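Local coordinates for ubiquitin-conjugating enzyme E2, putative (Trypanosoma cruzi, PDB 4DS2), which probably acts as a ubiquitin-conjugating (E2) enzyme, accepting activated ubiquitin or a related modifier from an E1 and passing it on toward target proteins, at residues D25-A30 with S38-S43; I53-A58 with T70-V75; I8-I13 with D79-E84. One frame throughout, in Å; residues are numbered along the deposited sequence.

Interaction 1. Residues D25-A30 with S38-S43; sequences DANNEA and STAIFS
Asn28 and Phe42 make the main approach across this small surface contact, the side-chain amide of Asn28 lying beside the backbone and CB of Phe42. Asn28 ND2 donates to Phe42 O over 3.4 Å, a weak bond because the N-H points well off the oxygen, at an angle of 133°. On the other branch Asn28 OD1 rests 3.8 Å from Phe42 CB. The amide and the phenylalanine ring are turned 51° apart, and because the ring itself leads away from residues 25-30 the asparagine meets only the root of that side chain. Asn28 is the first residue to leave helical geometry after Asn27, and with CG anti to its carbonyl carbon (chi1 -58°) its amide extends from the helix end toward the strand. Asparagine suits such a site: short and polar, it can leave the helix end and still present an amide to the strand.

One residue earlier, Asn27 reaches over with ND2, which lies 3.8 Å from Ala40 CB in a van der Waals approach. The methyl of Ala40 is small enough to admit the amide.

The strand is held in the sheet by strand 51-57. Ala40 and Phe42 are backbone-bonded to Lys57 and Lys55 respectively, and Phe42 and Ser43 both face Lys55 in a classic beta bulge, while the Phe42 ring makes a cation-pi contact with Lys57. Ile41, buried, packs on Ile124 and Leu128 of helix 120-132. The C-terminal end of helix 11-27 meets the edge strand 40-46 from beside the sheet, with strand 51-57 next in order.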
loop_
_atom_site.group_PDB
_atom_site.type_symbol
_atom_site.label_atom_id
_atom_site.label_comp_id
_atom_site.label_asym_id
_atom_site.label_seq_id
_atom_site.Cartn_x
_atom_site.Cartn_y
_atom_site.Cartn_z
ATOM N N ASP A 25 5.264 0.644 -16.440
ATOM C CA ASP A 25 6.048 0.186 -17.606
ATOM C C ASP A 25 7.276 1.028 -17.876
ATOM O O ASP A 25 8.217 0.555 -18.498
ATOM C CB ASP A 25 5.180 0.122 -18.838
ATOM C CG ASP A 25 4.070 -0.884 -18.672
ATOM O OD1 ASP A 25 4.383 -2.088 -18.573
ATOM O OD2 ASP A 25 2.885 -0.494 -18.580
ATOM N N ALA A 26 7.277 2.263 -17.395
ATOM C CA ALA A 26 8.508 3.057 -17.308
ATOM C C ALA A 26 9.457 2.595 -16.164
ATOM O O ALA A 26 10.688 2.686 -16.282
ATOM C CB ALA A 26 8.159 4.532 -17.141
ATOM N N ASN A 27 8.876 2.133 -15.057
ATOM C CA ASN A 27 9.647 1.650 -13.903
ATOM C C ASN A 27 10.350 0.312 -14.178
ATOM O O ASN A 27 11.544 0.159 -13.888
ATOM C CB ASN A 27 8.730 1.497 -12.682
ATOM C CG ASN A 27 9.459 0.888 -11.493
ATOM O OD1 ASN A 27 10.465 1.423 -11.014
ATOM N ND2 ASN A 27 8.967 -0.258 -11.029
ATOM N N ASN A 28 9.590 -0.639 -14.745
ATOM C CA ASN A 28 10.088 -1.981 -15.158
ATOM C C ASN A 28 10.972 -1.959 -16.430
ATOM O O ASN A 28 10.852 -2.827 -17.301
ATOM C CB ASN A 28 8.911 -2.964 -15.387
ATOM C CG ASN A 28 8.027 -3.154 -14.152
ATOM O OD1 ASN A 28 8.384 -2.785 -13.024
ATOM N ND2 ASN A 28 6.854 -3.739 -14.370
ATOM N N GLU A 29 11.810 -0.928 -16.525
ATOM C CA GLU A 29 12.923 -0.839 -17.464
ATOM C C GLU A 29 14.188 -0.346 -16.671
ATOM O O GLU A 29 15.293 -0.858 -16.888
ATOM C CB GLU A 29 12.531 0.034 -18.687
ATOM C CG GLU A 29 11.789 -0.736 -19.804
ATOM C CD GLU A 29 10.704 0.058 -20.557
ATOM O OE1 GLU A 29 10.381 1.203 -20.161
ATOM O OE2 GLU A 29 10.159 -0.478 -21.560
ATOM N N ALA A 30 14.020 0.617 -15.748
ATOM C CA ALA A 30 15.051 0.965 -14.749
ATOM C C ALA A 30 15.009 -0.004 -13.568
ATOM O O ALA A 30 15.685 -1.028 -13.568
ATOM C CB ALA A 30 14.861 2.400 -14.257
ATOM N N SER A 38 12.776 2.827 -2.680
ATOM C CA SER A 38 11.391 2.816 -3.130
ATOM C C SER A 38 10.910 1.397 -3.425
ATOM O O SER A 38 11.680 0.492 -3.755
ATOM C CB SER A 38 11.189 3.735 -4.350
ATOM O OG SER A 38 10.811 5.035 -3.930
ATOM N N THR A 39 9.609 1.245 -3.290
ATOM C CA THR A 39 8.937 -0.014 -3.513
ATOM C C THR A 39 8.537 -0.031 -4.978
ATOM O O THR A 39 8.193 1.008 -5.528
ATOM C CB THR A 39 7.697 -0.112 -2.607
ATOM O OG1 THR A 39 6.518 0.299 -3.322
ATOM C CG2 THR A 39 7.898 0.796 -1.308
ATOM N N ALA A 40 8.618 -1.191 -5.624
ATOM C CA ALA A 40 8.352 -1.277 -7.044
ATOM C C ALA A 40 7.026 -2.014 -7.219
ATOM O O ALA A 40 6.857 -3.125 -6.715
ATOM C CB ALA A 40 9.501 -2.002 -7.747
ATOM N N ILE A 41 6.074 -1.369 -7.888
ATOM C CA ILE A 41 4.844 -2.030 -8.329
ATOM C C ILE A 41 5.173 -2.557 -9.719
ATOM O O ILE A 41 5.560 -1.776 -10.584
ATOM C CB ILE A 41 3.634 -1.052 -8.426
ATOM C CG1 ILE A 41 3.508 -0.162 -7.172
ATOM C CG2 ILE A 41 2.328 -1.821 -8.636
ATOM C CD1 ILE A 41 2.502 0.994 -7.256
ATOM N N PHE A 42 5.033 -3.869 -9.927
ATOM C CA PHE A 42 5.424 -4.535 -11.193
ATOM C C PHE A 42 4.306 -5.323 -11.943
ATOM O O PHE A 42 4.536 -5.809 -13.051
ATOM C CB PHE A 42 6.635 -5.447 -10.964
ATOM C CG PHE A 42 6.334 -6.682 -10.152
ATOM C CD1 PHE A 42 6.371 -6.646 -8.763
ATOM C CD2 PHE A 42 6.017 -7.892 -10.786
ATOM C CE1 PHE A 42 6.077 -7.781 -8.007
ATOM C CE2 PHE A 42 5.731 -9.030 -10.043
ATOM C CZ PHE A 42 5.758 -8.974 -8.651
ATOM N N SER A 43 3.116 -5.453 -11.347
ATOM C CA SER A 43 1.943 -5.966 -12.044
ATOM C C SER A 43 0.683 -5.276 -11.543
ATOM O O SER A 43 0.506 -5.073 -10.353
ATOM C CB SER A 43 1.823 -7.482 -11.877
ATOM O OG SER A 43 0.477 -7.900 -12.004
#

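Interaction 2. Residues I53-A58 with T70-V75; sequences ILKVKA and TYQLSV
Residues 53-58 and 70-75 run antiparallel, their short strand axes approaching to 4.5 Å with N-to-C directions 149° apart, a departure from 180° that reflects the twist of the sheet. Two hydrogen-bonded pairs hold them. Leu54 N gives to Leu73 O at 2.9 Å and Leu73 N returns a bond to Leu54 O at 3.0 Å; Tyr71 N to Val56 O and Val56 N to Tyr71 O are both 2.8 Å, the latter more bent at 134°. Between them Lys55 and Gln72 form a non-hydrogen-bonded pair, with Gln72 CA directed at Leu54 O in a CA-H...O contact.

Side chains alternate between two faces. Leu54, Val56, Tyr71 and Leu73 share the apolar one, where the Val56 side chain crosses that of Leu73 at a slant and meets Leu73 CD1 through CG2, the methyl anti to the carbonyl carbon. Ala58 CB lies 4.1 Å from Tyr71 CE1, its small methyl fitting beside the ring, whose hydroxyl bonds to Tyr64 O. On the opposite face Lys55 and Gln72 lie side by side and point the same way, their aliphatic stems touching at Lys55 CG and Gln72 CG, 3.9 Å apart; long chains with polar ends suit this partly exposed surface.

Helix 120-132 backs the apolar face, with Leu128 packing on both Val56 and Leu73. The pair forms the middle of the four-stranded antiparallel meander of the UBC fold, and the face bearing Lys55 and Gln72, turned from that helix, probably corresponds to what is called the backside of E2 enzymes.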
loop_
_atom_site.group_PDB
_atom_site.type_symbol
_atom_site.label_atom_id
_atom_site.label_comp_id
_atom_site.label_asym_id
_atom_site.label_seq_id
_atom_site.Cartn_x
_atom_site.Cartn_y
_atom_site.Cartn_z
ATOM N N ILE A 53 -6.017 -5.192 -8.430
ATOM C CA ILE A 53 -5.106 -6.116 -7.745
ATOM C C ILE A 53 -3.681 -5.807 -8.227
ATOM O O ILE A 53 -3.404 -5.805 -9.433
ATOM C CB ILE A 53 -5.452 -7.596 -8.054
ATOM C CG1 ILE A 53 -6.961 -7.872 -7.804
ATOM C CG2 ILE A 53 -4.553 -8.542 -7.231
ATOM C CD1 ILE A 53 -7.869 -7.788 -9.013
ATOM N N LEU A 54 -2.795 -5.511 -7.287
ATOM C CA LEU A 54 -1.394 -5.201 -7.580
ATOM C C LEU A 54 -0.412 -6.265 -7.010
ATOM O O LEU A 54 -0.708 -6.916 -6.006
ATOM C CB LEU A 54 -1.019 -3.850 -6.972
ATOM C CG LEU A 54 -1.787 -2.555 -7.250
ATOM C CD1 LEU A 54 -1.011 -1.434 -6.552
ATOM C CD2 LEU A 54 -1.936 -2.256 -8.727
ATOM N N LYS A 55 0.754 -6.392 -7.666
ATOM C CA LYS A 55 1.895 -7.146 -7.128
ATOM C C LYS A 55 3.074 -6.198 -6.969
ATOM O O LYS A 55 3.344 -5.366 -7.826
ATOM C CB LYS A 55 2.268 -8.318 -8.015
ATOM C CG LYS A 55 1.143 -9.342 -8.176
ATOM C CD LYS A 55 1.643 -10.643 -8.809
ATOM C CE LYS A 55 0.548 -11.556 -9.341
ATOM N NZ LYS A 55 1.167 -12.587 -10.226
ATOM N N VAL A 56 3.724 -6.285 -5.818
ATOM C CA VAL A 56 4.672 -5.254 -5.378
ATOM C C VAL A 56 5.881 -5.921 -4.765
ATOM O O VAL A 56 5.771 -7.015 -4.202
ATOM C CB VAL A 56 4.018 -4.306 -4.338
ATOM C CG1 VAL A 56 5.031 -3.336 -3.767
ATOM C CG2 VAL A 56 2.836 -3.542 -4.944
ATOM N N LYS A 57 7.034 -5.263 -4.880
ATOM C CA LYS A 57 8.203 -5.570 -4.024
ATOM C C LYS A 57 8.381 -4.423 -3.060
ATOM O O LYS A 57 8.283 -3.269 -3.456
ATOM C CB LYS A 57 9.472 -5.728 -4.854
ATOM C CG LYS A 57 9.411 -6.866 -5.874
ATOM C CD LYS A 57 9.429 -8.235 -5.209
ATOM C CE LYS A 57 8.870 -9.300 -6.137
ATOM N NZ LYS A 57 9.770 -9.577 -7.286
ATOM N N ALA A 58 8.627 -4.730 -1.791
ATOM C CA ALA A 58 9.126 -3.706 -0.865
ATOM C C ALA A 58 10.562 -3.297 -1.250
ATOM O O ALA A 58 11.236 -4.019 -2.009
ATOM C CB ALA A 58 9.066 -4.197 0.563
ATOM N N THR A 70 7.294 -11.077 -2.955
ATOM C CA THR A 70 6.176 -10.363 -3.579
ATOM C C THR A 70 5.100 -10.101 -2.538
ATOM O O THR A 70 4.842 -10.956 -1.674
ATOM C CB THR A 70 5.577 -11.158 -4.761
ATOM O OG1 THR A 70 6.328 -10.870 -5.942
ATOM C CG2 THR A 70 4.130 -10.783 -5.034
ATOM N N TYR A 71 4.507 -8.906 -2.608
ATOM C CA TYR A 71 3.381 -8.524 -1.770
ATOM C C TYR A 71 2.215 -8.203 -2.677
ATOM O O TYR A 71 2.350 -7.426 -3.616
ATOM C CB TYR A 71 3.701 -7.290 -0.929
ATOM C CG TYR A 71 4.697 -7.533 0.171
ATOM C CD1 TYR A 71 6.060 -7.494 -0.085
ATOM C CD2 TYR A 71 4.280 -7.792 1.473
ATOM C CE1 TYR A 71 6.981 -7.718 0.920
ATOM C CE2 TYR A 71 5.195 -8.008 2.489
ATOM C CZ TYR A 71 6.548 -7.962 2.206
ATOM O OH TYR A 71 7.454 -8.188 3.214
ATOM N N GLN A 72 1.066 -8.788 -2.378
ATOM C CA GLN A 72 -0.114 -8.537 -3.142
ATOM C C GLN A 72 -1.070 -7.619 -2.419
ATOM O O GLN A 72 -1.349 -7.812 -1.225
ATOM C CB GLN A 72 -0.829 -9.849 -3.423
ATOM C CG GLN A 72 -0.369 -10.483 -4.716
ATOM C CD GLN A 72 -0.716 -11.918 -4.766
ATOM O OE1 GLN A 72 -0.136 -12.744 -4.056
ATOM N NE2 GLN A 72 -1.674 -12.237 -5.603
ATOM N N LEU A 73 -1.608 -6.652 -3.172
ATOM C CA LEU A 73 -2.556 -5.676 -2.628
ATOM C C LEU A 73 -3.807 -5.596 -3.450
ATOM O O LEU A 73 -3.828 -6.068 -4.585
ATOM C CB LEU A 73 -1.920 -4.308 -2.591
ATOM C CG LEU A 73 -0.688 -4.225 -1.713
ATOM C CD1 LEU A 73 0.502 -3.767 -2.541
ATOM C CD2 LEU A 73 -0.950 -3.344 -0.508
ATOM N N SER A 74 -4.853 -5.022 -2.839
ATOM C CA SER A 74 -6.122 -4.658 -3.487
ATOM C C SER A 74 -6.357 -3.193 -3.265
ATOM O O SER A 74 -6.337 -2.727 -2.123
ATOM C CB SER A 74 -7.333 -5.369 -2.861
ATOM O OG SER A 74 -7.286 -6.754 -3.093
ATOM N N VAL A 75 -6.613 -2.475 -4.357
ATOM C CA VAL A 75 -7.115 -1.113 -4.311
ATOM C C VAL A 75 -8.588 -1.121 -4.707
ATOM O O VAL A 75 -8.912 -1.385 -5.863
ATOM C CB VAL A 75 -6.323 -0.227 -5.269
ATOM C CG1 VAL A 75 -6.767 1.224 -5.146
ATOM C CG2 VAL A 75 -4.832 -0.410 -5.031
#

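Interaction 3. Residues I8-I13 with D79-E84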
loop_
_atom_site.group_PDB
_atom_site.type_symbol
_atom_site.label_atom_id
_atom_site.label_comp_id
_atom_site.label_asym_id
_atom_site.label_seq_id
_atom_site.Cartn_x
_atom_site.Cartn_y
_atom_site.Cartn_z
ATOM N N ILE A 8 -20.078 1.531 -13.148
ATOM C CA ILE A 8 -20.481 2.762 -13.876
ATOM C C ILE A 8 -19.230 3.431 -14.485
ATOM O O ILE A 8 -18.199 3.319 -13.872
ATOM C CB ILE A 8 -21.182 3.694 -12.821
ATOM C CG1 ILE A 8 -22.652 3.300 -12.654
ATOM C CG2 ILE A 8 -21.081 5.187 -13.088
ATOM C CD1 ILE A 8 -23.436 3.154 -13.943
ATOM N N SER A 9 -19.280 4.123 -15.641
ATOM C CA SER A 9 -18.061 4.866 -16.146
ATOM C C SER A 9 -17.658 5.873 -15.049
ATOM O O SER A 9 -18.545 6.517 -14.479
ATOM C CB SER A 9 -18.277 5.588 -17.524
ATOM O OG SER A 9 -17.155 6.387 -17.978
ATOM N N ASN A 10 -16.364 5.925 -14.701
ATOM C CA ASN A 10 -15.779 7.000 -13.895
ATOM C C ASN A 10 -14.572 7.606 -14.656
ATOM O O ASN A 10 -13.581 6.933 -14.856
ATOM C CB ASN A 10 -15.352 6.470 -12.527
ATOM C CG ASN A 10 -15.017 7.584 -11.550
ATOM O OD1 ASN A 10 -14.010 8.301 -11.704
ATOM N ND2 ASN A 10 -15.848 7.732 -10.529
ATOM N N LYS A 11 -14.677 8.854 -15.102
ATOM C CA LYS A 11 -13.634 9.473 -15.909
ATOM C C LYS A 11 -12.258 9.362 -15.224
ATOM O O LYS A 11 -11.226 9.094 -15.898
ATOM C CB LYS A 11 -13.993 10.943 -16.216
ATOM C CG LYS A 11 -13.367 11.498 -17.501
ATOM C CD LYS A 11 -11.883 11.891 -17.312
ATOM C CE LYS A 11 -10.911 11.436 -18.413
ATOM N NZ LYS A 11 -9.606 12.188 -18.338
ATOM N N ARG A 12 -12.240 9.519 -13.898
ATOM C CA ARG A 12 -10.995 9.596 -13.136
ATOM C C ARG A 12 -10.385 8.275 -12.685
ATOM O O ARG A 12 -9.172 8.217 -12.462
ATOM C CB ARG A 12 -11.183 10.492 -11.925
ATOM C CG ARG A 12 -11.106 11.981 -12.246
ATOM C CD ARG A 12 -9.659 12.441 -12.390
ATOM N NE ARG A 12 -9.208 12.953 -11.104
ATOM C CZ ARG A 12 -8.402 12.329 -10.267
ATOM N NH1 ARG A 12 -7.898 11.153 -10.557
ATOM N NH2 ARG A 12 -8.076 12.903 -9.124
ATOM N N ILE A 13 -11.176 7.230 -12.501
ATOM C CA ILE A 13 -10.616 5.938 -12.170
ATOM C C ILE A 13 -9.828 5.425 -13.396
ATOM O O ILE A 13 -8.689 4.913 -13.258
ATOM C CB ILE A 13 -11.687 4.882 -11.793
ATOM C CG1 ILE A 13 -12.436 5.240 -10.498
ATOM C CG2 ILE A 13 -11.043 3.524 -11.590
ATOM C CD1 ILE A 13 -13.485 4.233 -10.094
ATOM N N ASP A 79 -18.001 4.669 -6.101
ATOM C CA ASP A 79 -18.656 5.438 -7.149
ATOM C C ASP A 79 -18.371 6.906 -6.991
ATOM O O ASP A 79 -18.531 7.646 -7.945
ATOM C CB ASP A 79 -20.172 5.238 -7.135
ATOM C CG ASP A 79 -20.554 3.790 -7.279
ATOM O OD1 ASP A 79 -20.494 3.064 -6.250
ATOM O OD2 ASP A 79 -20.884 3.372 -8.417
ATOM N N ASP A 80 -17.933 7.316 -5.803
ATOM C CA ASP A 80 -17.638 8.719 -5.513
ATOM C C ASP A 80 -16.157 9.188 -5.714
ATOM O O ASP A 80 -15.838 10.363 -5.507
ATOM C CB ASP A 80 -18.113 9.020 -4.093
ATOM C CG ASP A 80 -18.498 10.464 -3.898
ATOM O OD1 ASP A 80 -18.638 11.163 -4.913
ATOM O OD2 ASP A 80 -18.656 10.897 -2.732
ATOM N N TYR A 81 -15.265 8.310 -6.136
ATOM C CA TYR A 81 -13.929 8.754 -6.510
ATOM C C TYR A 81 -14.040 9.872 -7.574
ATOM O O TYR A 81 -14.782 9.705 -8.541
ATOM C CB TYR A 81 -13.102 7.568 -7.032
ATOM C CG TYR A 81 -11.649 7.859 -7.251
ATOM C CD1 TYR A 81 -10.760 7.778 -6.221
ATOM C CD2 TYR A 81 -11.180 8.236 -8.508
ATOM C CE1 TYR A 81 -9.425 8.070 -6.421
ATOM C CE2 TYR A 81 -9.844 8.523 -8.724
ATOM C CZ TYR A 81 -8.965 8.433 -7.674
ATOM O OH TYR A 81 -7.613 8.699 -7.830
ATOM N N PRO A 82 -13.269 10.982 -7.423
ATOM C CA PRO A 82 -12.103 11.226 -6.532
ATOM C C PRO A 82 -12.382 11.895 -5.182
ATOM O O PRO A 82 -11.475 12.051 -4.382
ATOM C CB PRO A 82 -11.238 12.171 -7.379
ATOM C CG PRO A 82 -12.234 12.942 -8.208
ATOM C CD PRO A 82 -13.513 12.156 -8.286
ATOM N N HIS A 83 -13.623 12.271 -4.927
ATOM C CA HIS A 83 -14.032 12.841 -3.629
ATOM C C HIS A 83 -13.565 12.031 -2.464
ATOM O O HIS A 83 -12.928 12.585 -1.587
ATOM C CB HIS A 83 -15.527 13.061 -3.616
ATOM C CG HIS A 83 -16.006 13.814 -4.840
ATOM N ND1 HIS A 83 -15.761 15.131 -5.015
ATOM C CD2 HIS A 83 -16.652 13.379 -6.003
ATOM C CE1 HIS A 83 -16.282 15.540 -6.199
ATOM N NE2 HIS A 83 -16.831 14.472 -6.801
ATOM N N GLU A 84 -13.767 10.707 -2.469
ATOM C CA GLU A 84 -13.050 9.833 -1.494
ATOM C C GLU A 84 -12.066 8.926 -2.185
ATOM O O GLU A 84 -12.399 8.313 -3.195
ATOM C CB GLU A 84 -13.942 8.918 -0.637
ATOM C CG GLU A 84 -14.918 9.664 0.237
ATOM C CD GLU A 84 -16.069 10.143 -0.602
ATOM O OE1 GLU A 84 -16.531 9.254 -1.350
ATOM O OE2 GLU A 84 -16.465 11.358 -0.555
#
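Asn10 faces Tyr81 with its amide set to work in two directions. Its ND2 donates to Tyr81 O at 3.0 Å along a nearly straight N-H (163°), the acceptor lying close to the amide plane, while OD1 caps the helix that follows by accepting from Ile13 N at 3.1 Å and, more weakly, from Arg12 N. Asparagine suits this N-cap because one short amide offers both a donor and an acceptor; CG anti to the backbone N (chi1 -168°) brings it there.

Beyond it the guanidinium of Arg12 stands almost perpendicular to the Tyr81 ring, the planes 79° apart, with Pro82 CB over one guanidinium face, 3.7 Å from Arg12 NH2. A cis peptide joins Tyr81 to Pro82 and folds Pro82 CB over the centre of the tyrosine ring, 4.0 Å above its plane, as expected of the Tyr-Pro-x-x-Pro-Pro motif of E2 enzymes. Ile13 CG1 adds an apolar touch on Tyr81 CD2 at 3.8 Å.

Asp16, salt-bridged to Arg12 within helix 11-27, joins that helix to the loop between strands 70-76 and 87-90 through Tyr81 OH. The Asn10 bond and the Ile13 and Pro82 packing complete the attachment, and Arg12 NH2 extends it to Pro116 O and Gln118 O, before helix 120-132.

From the N terminus, residues 8-13 open the widest loop, which interaction 3 closes when the chain reaches 79-84, beyond strand 70-76. The other two contacts nest inside it, one after the other. Interaction 1 closes first, over the short connection from helix 11-27 to strand 40-46; interaction 2 then joins 53-58 to 70-75 within the sheet. Interactions 1 and 2 are neighbours, since strands 40-46 and 51-57 pair directly. Interactions 1 and 3 lie at the two ends of helix 11-27, centres about 25 Å apart, so one end of that helix meets the outer strand and the other the loop leading to strand 87-90.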